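PDB 4MEA: predicted protein from Acinetobacter sp. RUH2624, which hydrolyses epoxides as a secreted Cif-type enzyme of the alpha/beta-hydrolase fold and probably acts as a virulence factor. Local coordinates for residues F67-T70 with W71-E75; L202-S205 with Y206-T210; A212-K215 with E216-T219; D234-K237 with A238-Y242; N311-G314 with V315-S318. All blocks are in the same frame, centred on the assembly; numbering follows the deposited sequence.

Interaction 1: residues F67-T70 with W71-E75; sequences FGST and WKMWE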
loop_
_atom_site.group_PDB
_atom_site.type_symbol
_atom_site.label_atom_id
_atom_site.label_comp_id
_atom_site.label_asym_id
_atom_site.label_seq_id
_atom_site.Cartn_x
_atom_site.Cartn_y
_atom_site.Cartn_z
ATOM N N PHE A 67 1.625 -11.438 -11.824
ATOM C CA PHE A 67 0.389 -10.736 -11.483
ATOM C C PHE A 67 -0.047 -9.781 -12.585
ATOM O O PHE A 67 0.775 -9.054 -13.145
ATOM C CB PHE A 67 0.589 -9.956 -10.182
ATOM C CG PHE A 67 -0.629 -9.215 -9.721
ATOM C CD1 PHE A 67 -1.680 -9.889 -9.118
ATOM C CD2 PHE A 67 -0.702 -7.835 -9.838
ATOM C CE1 PHE A 67 -2.801 -9.208 -8.664
ATOM C CE2 PHE A 67 -1.825 -7.143 -9.386
ATOM C CZ PHE A 67 -2.872 -7.836 -8.795
ATOM N N GLY A 68 -1.343 -9.781 -12.886
ATOM C CA GLY A 68 -1.875 -8.974 -13.974
ATOM C C GLY A 68 -1.777 -9.656 -15.327
ATOM O O GLY A 68 -2.259 -9.125 -16.337
ATOM N N SER A 69 -1.163 -10.838 -15.351
ATOM C CA SER A 69 -0.953 -11.574 -16.592
ATOM C C SER A 69 -1.460 -13.016 -16.498
ATOM O O SER A 69 -1.909 -13.460 -15.446
ATOM C CB SER A 69 0.538 -11.594 -16.954
ATOM O OG SER A 69 1.091 -10.285 -16.995
ATOM N N THR A 70 -1.391 -13.726 -17.621
ATOM C CA THR A 70 -1.562 -15.176 -17.660
ATOM C C THR A 70 -0.535 -15.679 -18.668
ATOM O O THR A 70 0.322 -14.909 -19.097
ATOM C CB THR A 70 -2.984 -15.597 -18.114
ATOM O OG1 THR A 70 -3.197 -15.187 -19.468
ATOM C CG2 THR A 70 -4.048 -14.974 -17.222
ATOM N N TRP A 71 -0.615 -16.955 -19.047
ATOM C CA TRP A 71 0.224 -17.504 -20.114
ATOM C C TRP A 71 0.244 -16.543 -21.313
ATOM O O TRP A 71 1.256 -16.407 -22.001
ATOM C CB TRP A 71 -0.330 -18.873 -20.580
ATOM C CG TRP A 71 -1.512 -18.678 -21.459
ATOM C CD1 TRP A 71 -2.814 -18.583 -21.070
ATOM C CD2 TRP A 71 -1.498 -18.477 -22.879
ATOM N NE1 TRP A 71 -3.615 -18.342 -22.165
ATOM C CE2 TRP A 71 -2.829 -18.270 -23.284
ATOM C CE3 TRP A 71 -0.485 -18.443 -23.844
ATOM C CZ2 TRP A 71 -3.177 -18.037 -24.615
ATOM C CZ3 TRP A 71 -0.836 -18.220 -25.170
ATOM C CH2 TRP A 71 -2.163 -18.015 -25.538
ATOM N N LYS A 72 -0.895 -15.898 -21.562
ATOM C CA LYS A 72 -1.106 -15.036 -22.732
ATOM C C LYS A 72 -0.012 -13.990 -22.948
ATOM O O LYS A 72 0.249 -13.594 -24.085
ATOM C CB LYS A 72 -2.480 -14.351 -22.638
ATOM C CG LYS A 72 -2.856 -13.438 -23.812
ATOM C CD LYS A 72 -3.158 -14.249 -25.075
ATOM C CE LYS A 72 -3.798 -13.378 -26.144
ATOM N NZ LYS A 72 -4.165 -14.196 -27.331
ATOM N N MET A 73 0.642 -13.552 -21.873
ATOM C CA MET A 73 1.639 -12.493 -22.002
ATOM C C MET A 73 2.801 -12.958 -22.864
ATOM O O MET A 73 3.513 -12.150 -23.446
ATOM C CB MET A 73 2.147 -12.018 -20.632
ATOM C CG MET A 73 3.013 -13.034 -19.862
ATOM S SD MET A 73 4.005 -12.209 -18.574
ATOM C CE MET A 73 5.332 -11.482 -19.541
ATOM N N TRP A 74 2.978 -14.271 -22.959
ATOM C CA TRP A 74 4.120 -14.824 -23.679
ATOM C C TRP A 74 3.855 -15.117 -25.164
ATOM O O TRP A 74 4.787 -15.379 -25.918
ATOM C CB TRP A 74 4.602 -16.095 -22.983
ATOM C CG TRP A 74 4.981 -15.898 -21.535
ATOM C CD1 TRP A 74 4.319 -16.385 -20.439
ATOM C CD2 TRP A 74 6.110 -15.173 -21.033
ATOM N NE1 TRP A 74 4.970 -16.001 -19.283
ATOM C CE2 TRP A 74 6.075 -15.262 -19.622
ATOM C CE3 TRP A 74 7.152 -14.462 -21.636
ATOM C CZ2 TRP A 74 7.041 -14.659 -18.807
ATOM C CZ3 TRP A 74 8.114 -13.870 -20.825
ATOM C CH2 TRP A 74 8.050 -13.970 -19.428
ATOM N N GLU A 75 2.596 -15.054 -25.584
ATOM C CA GLU A 75 2.209 -15.529 -26.919
ATOM C C GLU A 75 3.105 -15.060 -28.082
ATOM O O GLU A 75 3.524 -15.873 -28.909
ATOM C CB GLU A 75 0.733 -15.229 -27.215
ATOM C CG GLU A 75 0.194 -15.958 -28.452
ATOM C CD GLU A 75 -1.263 -15.651 -28.745
ATOM O OE1 GLU A 75 -1.712 -14.524 -28.453
ATOM O OE2 GLU A 75 -1.970 -16.549 -29.256
#
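T70 O receives the backbone N-H of M73 at 3.1 Å in an almost straight bond (N-H...O 172°), the amide lying above the carbonyl plane. The side chain of the same threonine works beside it: T70 OG1, held between its own backbone N and carbonyl carbon (chi1 65°), accepts the N-H of K72, 3.2 Å from K72 N. This second bond closes an ST turn, so two consecutive amides at the start of the 3-10 segment 71-74 are met by one residue. K72 CB stands 4.0 Å above the plane of the W71 ring, over its centre. M73 lays its CG 3.4 Å from T70 O, and its SD passes 3.8 Å from S69 OG. At the far end of the turn K72 NZ bridges to E75 OE1 at 2.7 Å, on the syn side of the carboxylate, and also binds A32 O. The loop follows strand 61-64, the place where related alpha/beta hydrolases carry an oxyanion-hole loop; consistent with this, F67 N is hydrogen-bonded to D134 OD2. W71 and W74 both lean on A89 of strand 87-90, while W74 also reaches V131 of strand 128-133, and the turn leads directly into helix 75-81.

Interaction 2: residues L202-S205 with Y206-T210; sequences LFFS and YFIKT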
loop_
_atom_site.group_PDB
_atom_site.type_symbol
_atom_site.label_atom_id
_atom_site.label_comp_id
_atom_site.label_asym_id
_atom_site.label_seq_id
_atom_site.Cartn_x
_atom_site.Cartn_y
_atom_site.Cartn_z
ATOM N N LEU A 202 -11.599 -0.843 -12.693
ATOM C CA LEU A 202 -11.110 0.399 -12.098
ATOM C C LEU A 202 -9.703 0.221 -11.544
ATOM O O LEU A 202 -8.788 0.982 -11.886
ATOM C CB LEU A 202 -12.058 0.880 -10.984
ATOM C CG LEU A 202 -11.591 2.028 -10.081
ATOM C CD1 LEU A 202 -11.383 3.301 -10.898
ATOM C CD2 LEU A 202 -12.602 2.276 -8.954
ATOM N N PHE A 203 -9.523 -0.779 -10.683
ATOM C CA PHE A 203 -8.212 -0.993 -10.069
ATOM C C PHE A 203 -7.119 -1.344 -11.076
ATOM O O PHE A 203 -6.059 -0.715 -11.091
ATOM C CB PHE A 203 -8.233 -2.068 -8.969
ATOM C CG PHE A 203 -6.871 -2.283 -8.331
ATOM C CD1 PHE A 203 -6.447 -1.469 -7.292
ATOM C CD2 PHE A 203 -6.000 -3.258 -8.813
ATOM C CE1 PHE A 203 -5.196 -1.632 -6.724
ATOM C CE2 PHE A 203 -4.745 -3.434 -8.242
ATOM C CZ PHE A 203 -4.342 -2.619 -7.195
ATOM N N PHE A 204 -7.360 -2.365 -11.894
ATOM C CA PHE A 204 -6.337 -2.830 -12.827
ATOM C C PHE A 204 -6.034 -1.865 -13.975
ATOM O O PHE A 204 -4.884 -1.768 -14.413
ATOM C CB PHE A 204 -6.685 -4.218 -13.371
ATOM C CG PHE A 204 -6.408 -5.340 -12.396
ATOM C CD1 PHE A 204 -5.113 -5.814 -12.212
ATOM C CD2 PHE A 204 -7.436 -5.916 -11.672
ATOM C CE1 PHE A 204 -4.846 -6.852 -11.310
ATOM C CE2 PHE A 204 -7.181 -6.958 -10.775
ATOM C CZ PHE A 204 -5.888 -7.426 -10.599
ATOM N N SER A 205 -7.047 -1.166 -14.486
ATOM C CA SER A 205 -6.780 -0.163 -15.518
ATOM C C SER A 205 -5.730 0.828 -15.013
ATOM O O SER A 205 -4.765 1.145 -15.717
ATOM C CB SER A 205 -8.055 0.576 -15.939
ATOM O OG SER A 205 -8.879 -0.243 -16.760
ATOM N N TYR A 206 -5.919 1.309 -13.790
ATOM C CA TYR A 206 -4.990 2.275 -13.209
ATOM C C TYR A 206 -3.649 1.609 -12.872
ATOM O O TYR A 206 -2.582 2.108 -13.237
ATOM C CB TYR A 206 -5.600 2.955 -11.971
ATOM C CG TYR A 206 -4.747 4.097 -11.474
ATOM C CD1 TYR A 206 -4.869 5.367 -12.025
ATOM C CD2 TYR A 206 -3.793 3.891 -10.482
ATOM C CE1 TYR A 206 -4.071 6.408 -11.593
ATOM C CE2 TYR A 206 -2.995 4.920 -10.043
ATOM C CZ TYR A 206 -3.136 6.177 -10.604
ATOM O OH TYR A 206 -2.331 7.203 -10.158
ATOM N N PHE A 207 -3.708 0.469 -12.191
ATOM C CA PHE A 207 -2.508 -0.283 -11.824
ATOM C C PHE A 207 -1.643 -0.644 -13.046
ATOM O O PHE A 207 -0.437 -0.374 -13.070
ATOM C CB PHE A 207 -2.918 -1.563 -11.080
ATOM C CG PHE A 207 -1.761 -2.381 -10.573
ATOM C CD1 PHE A 207 -1.294 -2.222 -9.277
ATOM C CD2 PHE A 207 -1.161 -3.334 -11.387
ATOM C CE1 PHE A 207 -0.229 -2.989 -8.804
ATOM C CE2 PHE A 207 -0.104 -4.109 -10.931
ATOM C CZ PHE A 207 0.367 -3.937 -9.635
ATOM N N ILE A 208 -2.257 -1.257 -14.057
ATOM C CA ILE A 208 -1.526 -1.656 -15.270
ATOM C C ILE A 208 -0.920 -0.448 -16.016
ATOM O O ILE A 208 0.257 -0.466 -16.387
ATOM C CB ILE A 208 -2.420 -2.493 -16.227
ATOM C CG1 ILE A 208 -2.697 -3.877 -15.633
ATOM C CG2 ILE A 208 -1.781 -2.624 -17.606
ATOM C CD1 ILE A 208 -3.818 -4.624 -16.354
ATOM N N LYS A 209 -1.711 0.597 -16.238
ATOM C CA LYS A 209 -1.174 1.787 -16.907
ATOM C C LYS A 209 -0.036 2.442 -16.100
ATOM O O LYS A 209 0.952 2.891 -16.675
ATOM C CB LYS A 209 -2.274 2.793 -17.229
ATOM C CG LYS A 209 -3.009 2.500 -18.530
ATOM C CD LYS A 209 -4.038 3.573 -18.782
ATOM C CE LYS A 209 -4.601 3.499 -20.178
ATOM N NZ LYS A 209 -5.597 4.584 -20.370
ATOM N N THR A 210 -0.159 2.459 -14.774
ATOM C CA THR A 210 0.872 3.047 -13.914
ATOM C C THR A 210 2.238 2.413 -14.131
ATOM O O THR A 210 3.254 3.099 -14.210
ATOM C CB THR A 210 0.497 2.913 -12.409
ATOM O OG1 THR A 210 -0.579 3.807 -12.113
ATOM C CG2 THR A 210 1.683 3.282 -11.513
#
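F203 lies alongside F207 one turn further on, both rings pointing the same way from helix 200-211, probably part of the cap that epoxide hydrolases of this alpha/beta-hydrolase fold insert over the core sheet. The pair is near parallel but slid apart: the planes differ by 25°, the centroids are 5.5 Å apart, and the overlap is slight. F203 meets F207 along CE2 and CZ, F203 CZ coming 3.7 Å from F207 CD1. Both rings sit with CG anti to the backbone N (chi1 -180° and -176°), which sends them off the helix in the same direction. F204 leaves differently, its CG beside the backbone N, and its CB meets I208 CD1 at 4.2 Å, while F203 CD2 stands over the centre of the F204 ring. The helical bonds beneath vary, from a weak Y206 N to L202 O at 3.5 Å to I208 N to F204 O at 2.7 Å. Helix 191-198 packs against F203 and F204, whereas Y206 turns outward to the dimer interface and meets F188 of the second subunit edge to face. Toward the C-terminal end of the helix, T210 grips Y206 O twice from opposite faces of its plane, through T210 N and through T210 OG1, the latter at 2.9 Å. The same T210 OG1 also hangs 3.3 Å above the plane of the Y206 ring, toward its rim.

Interaction 3: residues A212-K215 with E216-T219; sequences AGKK and EIFT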
loop_
_atom_site.group_PDB
_atom_site.type_symbol
_atom_site.label_atom_id
_atom_site.label_comp_id
_atom_site.label_asym_id
_atom_site.label_seq_id
_atom_site.Cartn_x
_atom_site.Cartn_y
_atom_site.Cartn_z
ATOM N N ALA A 212 3.152 0.695 -16.716
ATOM C CA ALA A 212 3.551 0.753 -18.124
ATOM C C ALA A 212 4.440 1.968 -18.430
ATOM O O ALA A 212 4.270 3.043 -17.854
ATOM C CB ALA A 212 2.333 0.761 -19.028
ATOM N N GLY A 213 5.387 1.788 -19.346
ATOM C CA GLY A 213 6.106 2.916 -19.913
ATOM C C GLY A 213 5.363 3.416 -21.144
ATOM O O GLY A 213 5.189 4.616 -21.340
ATOM N N LYS A 214 4.917 2.487 -21.982
ATOM C CA LYS A 214 4.140 2.849 -23.163
ATOM C C LYS A 214 2.644 2.697 -22.877
ATOM O O LYS A 214 2.044 1.671 -23.185
ATOM C CB LYS A 214 4.561 1.995 -24.363
ATOM C CG LYS A 214 6.039 2.111 -24.722
ATOM C CD LYS A 214 6.288 1.665 -26.154
ATOM C CE LYS A 214 7.743 1.856 -26.571
ATOM N NZ LYS A 214 8.626 0.760 -26.083
ATOM N N LYS A 215 2.040 3.728 -22.292
ATOM C CA LYS A 215 0.663 3.612 -21.801
ATOM C C LYS A 215 -0.406 3.522 -22.900
ATOM O O LYS A 215 -1.461 2.918 -22.694
ATOM C CB LYS A 215 0.338 4.749 -20.820
ATOM C CG LYS A 215 1.310 4.868 -19.651
ATOM C CD LYS A 215 0.835 5.920 -18.647
ATOM C CE LYS A 215 1.981 6.435 -17.779
ATOM N NZ LYS A 215 2.717 5.358 -17.068
ATOM N N GLU A 216 -0.119 4.108 -24.062
ATOM C CA GLU A 216 -1.081 4.200 -25.166
ATOM C C GLU A 216 -1.538 2.833 -25.679
ATOM O O GLU A 216 -2.604 2.694 -26.293
ATOM C CB GLU A 216 -0.496 5.044 -26.318
ATOM C CG GLU A 216 0.716 4.429 -27.033
ATOM C CD GLU A 216 2.048 4.632 -26.293
ATOM O OE1 GLU A 216 2.124 5.478 -25.374
ATOM O OE2 GLU A 216 3.028 3.936 -26.643
ATOM N N ILE A 217 -0.721 1.824 -25.424
ATOM C CA ILE A 217 -0.995 0.472 -25.883
ATOM C C ILE A 217 -2.210 -0.110 -25.164
ATOM O O ILE A 217 -2.906 -0.987 -25.686
ATOM C CB ILE A 217 0.251 -0.416 -25.638
ATOM C CG1 ILE A 217 1.304 -0.158 -26.720
ATOM C CG2 ILE A 217 -0.107 -1.892 -25.578
ATOM C CD1 ILE A 217 2.715 -0.602 -26.309
ATOM N N PHE A 218 -2.467 0.375 -23.957
ATOM C CA PHE A 218 -3.479 -0.259 -23.120
ATOM C C PHE A 218 -4.855 0.341 -23.344
ATOM O O PHE A 218 -5.365 1.103 -22.525
ATOM C CB PHE A 218 -3.040 -0.279 -21.651
ATOM C CG PHE A 218 -1.792 -1.092 -21.435
ATOM C CD1 PHE A 218 -1.870 -2.462 -21.225
ATOM C CD2 PHE A 218 -0.543 -0.499 -21.519
ATOM C CE1 PHE A 218 -0.722 -3.224 -21.069
ATOM C CE2 PHE A 218 0.611 -1.254 -21.369
ATOM C CZ PHE A 218 0.520 -2.617 -21.141
ATOM N N THR A 219 -5.428 -0.016 -24.490
ATOM C CA THR A 219 -6.776 0.386 -24.862
ATOM C C THR A 219 -7.784 -0.259 -23.929
ATOM O O THR A 219 -7.458 -1.201 -23.205
ATOM C CB THR A 219 -7.101 -0.056 -26.300
ATOM O OG1 THR A 219 -7.120 -1.492 -26.361
ATOM C CG2 THR A 219 -6.055 0.468 -27.254
#
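A beta turn closed across K215 to F218 runs straight into an inverse gamma turn centred on F218. The first is fastened by F218 N to K215 O at 3.0 Å, with the amide well above the carbonyl plane; the second has a weak bond, T219 N to I217 O. The F218 ring lies back against the residues before it. CE2 of F218 presses on A212 CB at 3.5 Å, and the carbonyls of K214 and K215 face the ring's edge, K215 O lying in its plane 3.7 Å from F218 CD2. I217 contributes in two ways: its CG2 stands over the centre of one face of F218, and its CD1 reaches K214 CB at 3.7 Å. In the fold this is the connection between helices 200-211 and 220-227, probably both of the cap; F218 packs on L223 and L226 of helix 220-227 and its ring meets that of W306. E216, bent at chi2 (-81°), curls back across K214 so that its OE2 comes within 3.4 Å of K214 CB, although the ammonium lies farther off, K214 NZ standing 6.5 Å from E216 OE2. K215 runs back and bends at chi4 (-55°), its NZ donating to A212 O at 2.9 Å and also to K209 O in helix 200-211. Beyond the turn, T219 is the N-cap of helix 220-227, its OG1 accepting L222 N.

Interaction 4: residues D234-K237 with A238-Y242; sequences DKLK and AAFGY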
loop_
_atom_site.group_PDB
_atom_site.type_symbol
_atom_site.label_atom_id
_atom_site.label_comp_id
_atom_site.label_asym_id
_atom_site.label_seq_id
_atom_site.Cartn_x
_atom_site.Cartn_y
_atom_site.Cartn_z
ATOM N N ASP A 234 -12.383 -15.472 -6.392
ATOM C CA ASP A 234 -11.545 -16.670 -6.295
ATOM C C ASP A 234 -10.189 -16.446 -6.959
ATOM O O ASP A 234 -9.163 -16.868 -6.431
ATOM C CB ASP A 234 -12.237 -17.916 -6.862
ATOM C CG ASP A 234 -12.408 -17.855 -8.371
ATOM O OD1 ASP A 234 -12.887 -16.814 -8.869
ATOM O OD2 ASP A 234 -12.063 -18.846 -9.059
ATOM N N LYS A 235 -10.181 -15.773 -8.105
ATOM C CA LYS A 235 -8.924 -15.490 -8.794
ATOM C C LYS A 235 -8.087 -14.457 -8.022
ATOM O O LYS A 235 -6.869 -14.572 -7.930
ATOM C CB LYS A 235 -9.191 -15.032 -10.228
ATOM C CG LYS A 235 -9.748 -16.143 -11.129
ATOM C CD LYS A 235 -8.678 -17.215 -11.392
ATOM C CE LYS A 235 -9.307 -18.560 -11.797
ATOM N NZ LYS A 235 -8.266 -19.609 -12.027
ATOM N N LEU A 236 -8.744 -13.446 -7.470
ATOM C CA LEU A 236 -8.052 -12.446 -6.662
ATOM C C LEU A 236 -7.528 -13.056 -5.373
ATOM O O LEU A 236 -6.408 -12.766 -4.957
ATOM C CB LEU A 236 -8.976 -11.267 -6.355
ATOM C CG LEU A 236 -9.310 -10.427 -7.587
ATOM C CD1 LEU A 236 -10.466 -9.489 -7.293
ATOM C CD2 LEU A 236 -8.069 -9.647 -8.062
ATOM N N LYS A 237 -8.325 -13.912 -4.743
ATOM C CA LYS A 237 -7.856 -14.582 -3.528
ATOM C C LYS A 237 -6.544 -15.344 -3.782
ATOM O O LYS A 237 -5.590 -15.236 -3.010
ATOM C CB LYS A 237 -8.920 -15.529 -2.972
ATOM C CG LYS A 237 -8.568 -16.116 -1.604
ATOM C CD LYS A 237 -9.639 -17.091 -1.129
ATOM C CE LYS A 237 -9.358 -17.553 0.299
ATOM N NZ LYS A 237 -10.531 -18.240 0.909
ATOM N N ALA A 238 -6.504 -16.110 -4.870
ATOM C CA ALA A 238 -5.294 -16.828 -5.262
ATOM C C ALA A 238 -4.124 -15.871 -5.519
ATOM O O ALA A 238 -3.023 -16.063 -5.000
ATOM C CB ALA A 238 -5.566 -17.657 -6.495
ATOM N N ALA A 239 -4.356 -14.848 -6.336
ATOM C CA ALA A 239 -3.315 -13.865 -6.606
ATOM C C ALA A 239 -2.719 -13.326 -5.307
ATOM O O ALA A 239 -1.497 -13.232 -5.151
ATOM C CB ALA A 239 -3.872 -12.719 -7.449
ATOM N N PHE A 240 -3.577 -12.961 -4.367
ATOM C CA PHE A 240 -3.070 -12.319 -3.163
ATOM C C PHE A 240 -2.517 -13.351 -2.168
ATOM O O PHE A 240 -1.802 -13.001 -1.224
ATOM C CB PHE A 240 -4.109 -11.348 -2.571
ATOM C CG PHE A 240 -4.557 -10.271 -3.555
ATOM C CD1 PHE A 240 -3.637 -9.648 -4.387
ATOM C CD2 PHE A 240 -5.894 -9.916 -3.669
ATOM C CE1 PHE A 240 -4.046 -8.670 -5.299
ATOM C CE2 PHE A 240 -6.305 -8.946 -4.576
ATOM C CZ PHE A 240 -5.376 -8.319 -5.390
ATOM N N GLY A 241 -2.793 -14.632 -2.408
ATOM C CA GLY A 241 -2.106 -15.667 -1.643
ATOM C C GLY A 241 -0.589 -15.605 -1.822
ATOM O O GLY A 241 0.160 -15.839 -0.870
ATOM N N TYR A 242 -0.126 -15.297 -3.037
ATOM C CA TYR A 242 1.317 -15.166 -3.281
ATOM C C TYR A 242 1.886 -14.088 -2.384
ATOM O O TYR A 242 2.999 -14.218 -1.872
ATOM C CB TYR A 242 1.619 -14.858 -4.759
ATOM C CG TYR A 242 1.360 -16.046 -5.661
ATOM C CD1 TYR A 242 2.374 -16.954 -5.950
ATOM C CD2 TYR A 242 0.094 -16.279 -6.187
ATOM C CE1 TYR A 242 2.141 -18.056 -6.765
ATOM C CE2 TYR A 242 -0.154 -17.386 -6.991
ATOM C CZ TYR A 242 0.876 -18.269 -7.274
ATOM O OH TYR A 242 0.641 -19.372 -8.070
#
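With CG beside the backbone N in both (chi1 -69° in L236, -57° in F240), the side chains of L236 and F240 leave helix 233-244 in the same direction and lie side by side. They are one turn apart on a helix probably belonging to the cap of the epoxide-hydrolase fold. L236 touches the ring at its outer end, CD2 standing 4.0 Å from F240 CZ, and its CB lies as far from F240 CE2. The inner part of the ring is pressed to the backbone, CD2 of F240 coming within 3.2 Å of L236 O. That oxygen accepts F240 N at 2.9 Å, the donor nearly along the C=O axis, so ring and amide of one residue gather at a single carbonyl. Both side chains pack against helix 191-198: L236 rests on I196 and F240 on both A192 and I196, while the F240 ring also meets F186. On another side of the helix K235 NZ binds the carbonyls of G94 and G96. The next step of the ladder is less straight: G241 N reaches K237 O at 2.9 Å with an N-H...O angle of 132°, and K237 O takes a further bond from R244 NH2.

Interaction 5: residues N311-G314 with V315-S318; sequences NAEG and VEKS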
loop_
_atom_site.group_PDB
_atom_site.type_symbol
_atom_site.label_atom_id
_atom_site.label_comp_id
_atom_site.label_asym_id
_atom_site.label_seq_id
_atom_site.Cartn_x
_atom_site.Cartn_y
_atom_site.Cartn_z
ATOM N N ASN A 311 7.394 -4.036 -25.560
ATOM C CA ASN A 311 8.680 -4.116 -26.245
ATOM C C ASN A 311 9.031 -5.571 -26.533
ATOM O O ASN A 311 10.053 -6.080 -26.075
ATOM C CB ASN A 311 9.766 -3.426 -25.404
ATOM C CG ASN A 311 11.047 -3.155 -26.189
ATOM O OD1 ASN A 311 11.152 -3.499 -27.365
ATOM N ND2 ASN A 311 12.027 -2.520 -25.534
ATOM N N ALA A 312 8.152 -6.235 -27.278
ATOM C CA ALA A 312 8.354 -7.614 -27.676
ATOM C C ALA A 312 9.702 -7.783 -28.371
ATOM O O ALA A 312 10.401 -8.770 -28.155
ATOM C CB ALA A 312 7.214 -8.070 -28.589
ATOM N N GLU A 313 10.071 -6.805 -29.196
ATOM C CA GLU A 313 11.342 -6.852 -29.912
ATOM C C GLU A 313 12.521 -6.873 -28.956
ATOM O O GLU A 313 13.459 -7.646 -29.140
ATOM C CB GLU A 313 11.481 -5.657 -30.867
ATOM C CG GLU A 313 12.882 -5.475 -31.451
ATOM C CD GLU A 313 13.245 -6.543 -32.476
ATOM O OE1 GLU A 313 12.387 -7.406 -32.787
ATOM O OE2 GLU A 313 14.394 -6.518 -32.976
ATOM N N GLY A 314 12.469 -6.000 -27.949
ATOM C CA GLY A 314 13.528 -5.884 -26.966
ATOM C C GLY A 314 13.668 -7.149 -26.146
ATOM O O GLY A 314 14.781 -7.554 -25.813
ATOM N N VAL A 315 12.537 -7.774 -25.821
ATOM C CA VAL A 315 12.548 -9.005 -25.037
ATOM C C VAL A 315 13.125 -10.155 -25.867
ATOM O O VAL A 315 14.020 -10.876 -25.417
ATOM C CB VAL A 315 11.123 -9.394 -24.545
ATOM C CG1 VAL A 315 11.129 -10.780 -23.928
ATOM C CG2 VAL A 315 10.580 -8.367 -23.555
ATOM N N GLU A 316 12.600 -10.321 -27.078
ATOM C CA GLU A 316 13.014 -11.415 -27.958
ATOM C C GLU A 316 14.506 -11.346 -28.269
ATOM O O GLU A 316 15.224 -12.352 -28.172
ATOM C CB GLU A 316 12.165 -11.424 -29.242
ATOM C CG GLU A 316 10.744 -11.927 -29.005
ATOM C CD GLU A 316 9.731 -11.451 -30.044
ATOM O OE1 GLU A 316 8.520 -11.681 -29.830
ATOM O OE2 GLU A 316 10.135 -10.849 -31.065
ATOM N N LYS A 317 14.980 -10.154 -28.624
ATOM C CA LYS A 317 16.397 -9.971 -28.901
ATOM C C LYS A 317 17.243 -10.318 -27.676
ATOM O O LYS A 317 18.251 -11.013 -27.794
ATOM C CB LYS A 317 16.696 -8.549 -29.382
ATOM C CG LYS A 317 18.166 -8.337 -29.713
ATOM C CD LYS A 317 18.406 -7.069 -30.516
ATOM C CE LYS A 317 19.881 -6.931 -30.875
ATOM N NZ LYS A 317 20.134 -5.832 -31.853
ATOM N N SER A 318 16.824 -9.845 -26.503
ATOM C CA SER A 318 17.550 -10.128 -25.261
ATOM C C SER A 318 17.554 -11.615 -24.912
ATOM O O SER A 318 18.585 -12.172 -24.529
ATOM C CB SER A 318 16.977 -9.320 -24.088
ATOM O OG SER A 318 16.998 -7.925 -24.351
HETATM O O HOH W 1 11.905 -10.725 -33.413
#
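G314 O is gripped twice by S318, through OG at 2.7 Å from G314 O and through its backbone N at 3.1 Å from that oxygen. The setting is helix 307-323, which follows strand 295-300, at one edge of the alpha/beta-hydrolase sheet. S318 OG stays beside its own backbone N (chi1 -57°), folding the hydroxyl back toward the preceding turn and meeting the carbonyl nearly head-on, whereas the amide comes from above the carbonyl plane. One turn is thus closed by side chain and main chain together, and S318 also rests on I298 and L300 of that strand. E316 lies over the A312 carbonyl, its CD 3.3 Å from A312 O, while its N donates to the same oxygen at 2.9 Å. Further out, the carboxylates of E313 and E316 approach each other, E313 OE1 being 4.5 Å from E316 OE2. A water donates to E316 OE2 at 2.9 Å and weakly to E313 OE1, which probably eases the repulsion. Further back lies N311. The helix is kinked where the amides of E313 and G314 lack a bond to the turn before. There an Asx motif steps in: N311 OD1 accepts G314 N at 2.9 Å, the donor well above the carboxamide plane, while N311 ND2 is held by T303 OG1.

The loop of interaction 1 is probably where core and cap meet. F67 reaches helices 200-211 and 233-244: its CZ lies 3.3 Å from F204 CE1 of interaction 2, and its CE1 is 3.6 Å from F240 CE1 of interaction 4. Interactions 2 and 4 close the group, F204 CE2 touching L236 CD2 at 3.9 Å, and this largely aromatic cluster borders the probable oxyanion-hole region beside D134. Interaction 3 is the loop after the helix of interaction 2, tied to it by a probable hydrogen bond, K215 NZ to K209 O at 3.1 Å. Interaction 5 touches none of the others, its nearest atoms about 4 Å from interaction 3 and 5 Å from interaction 1.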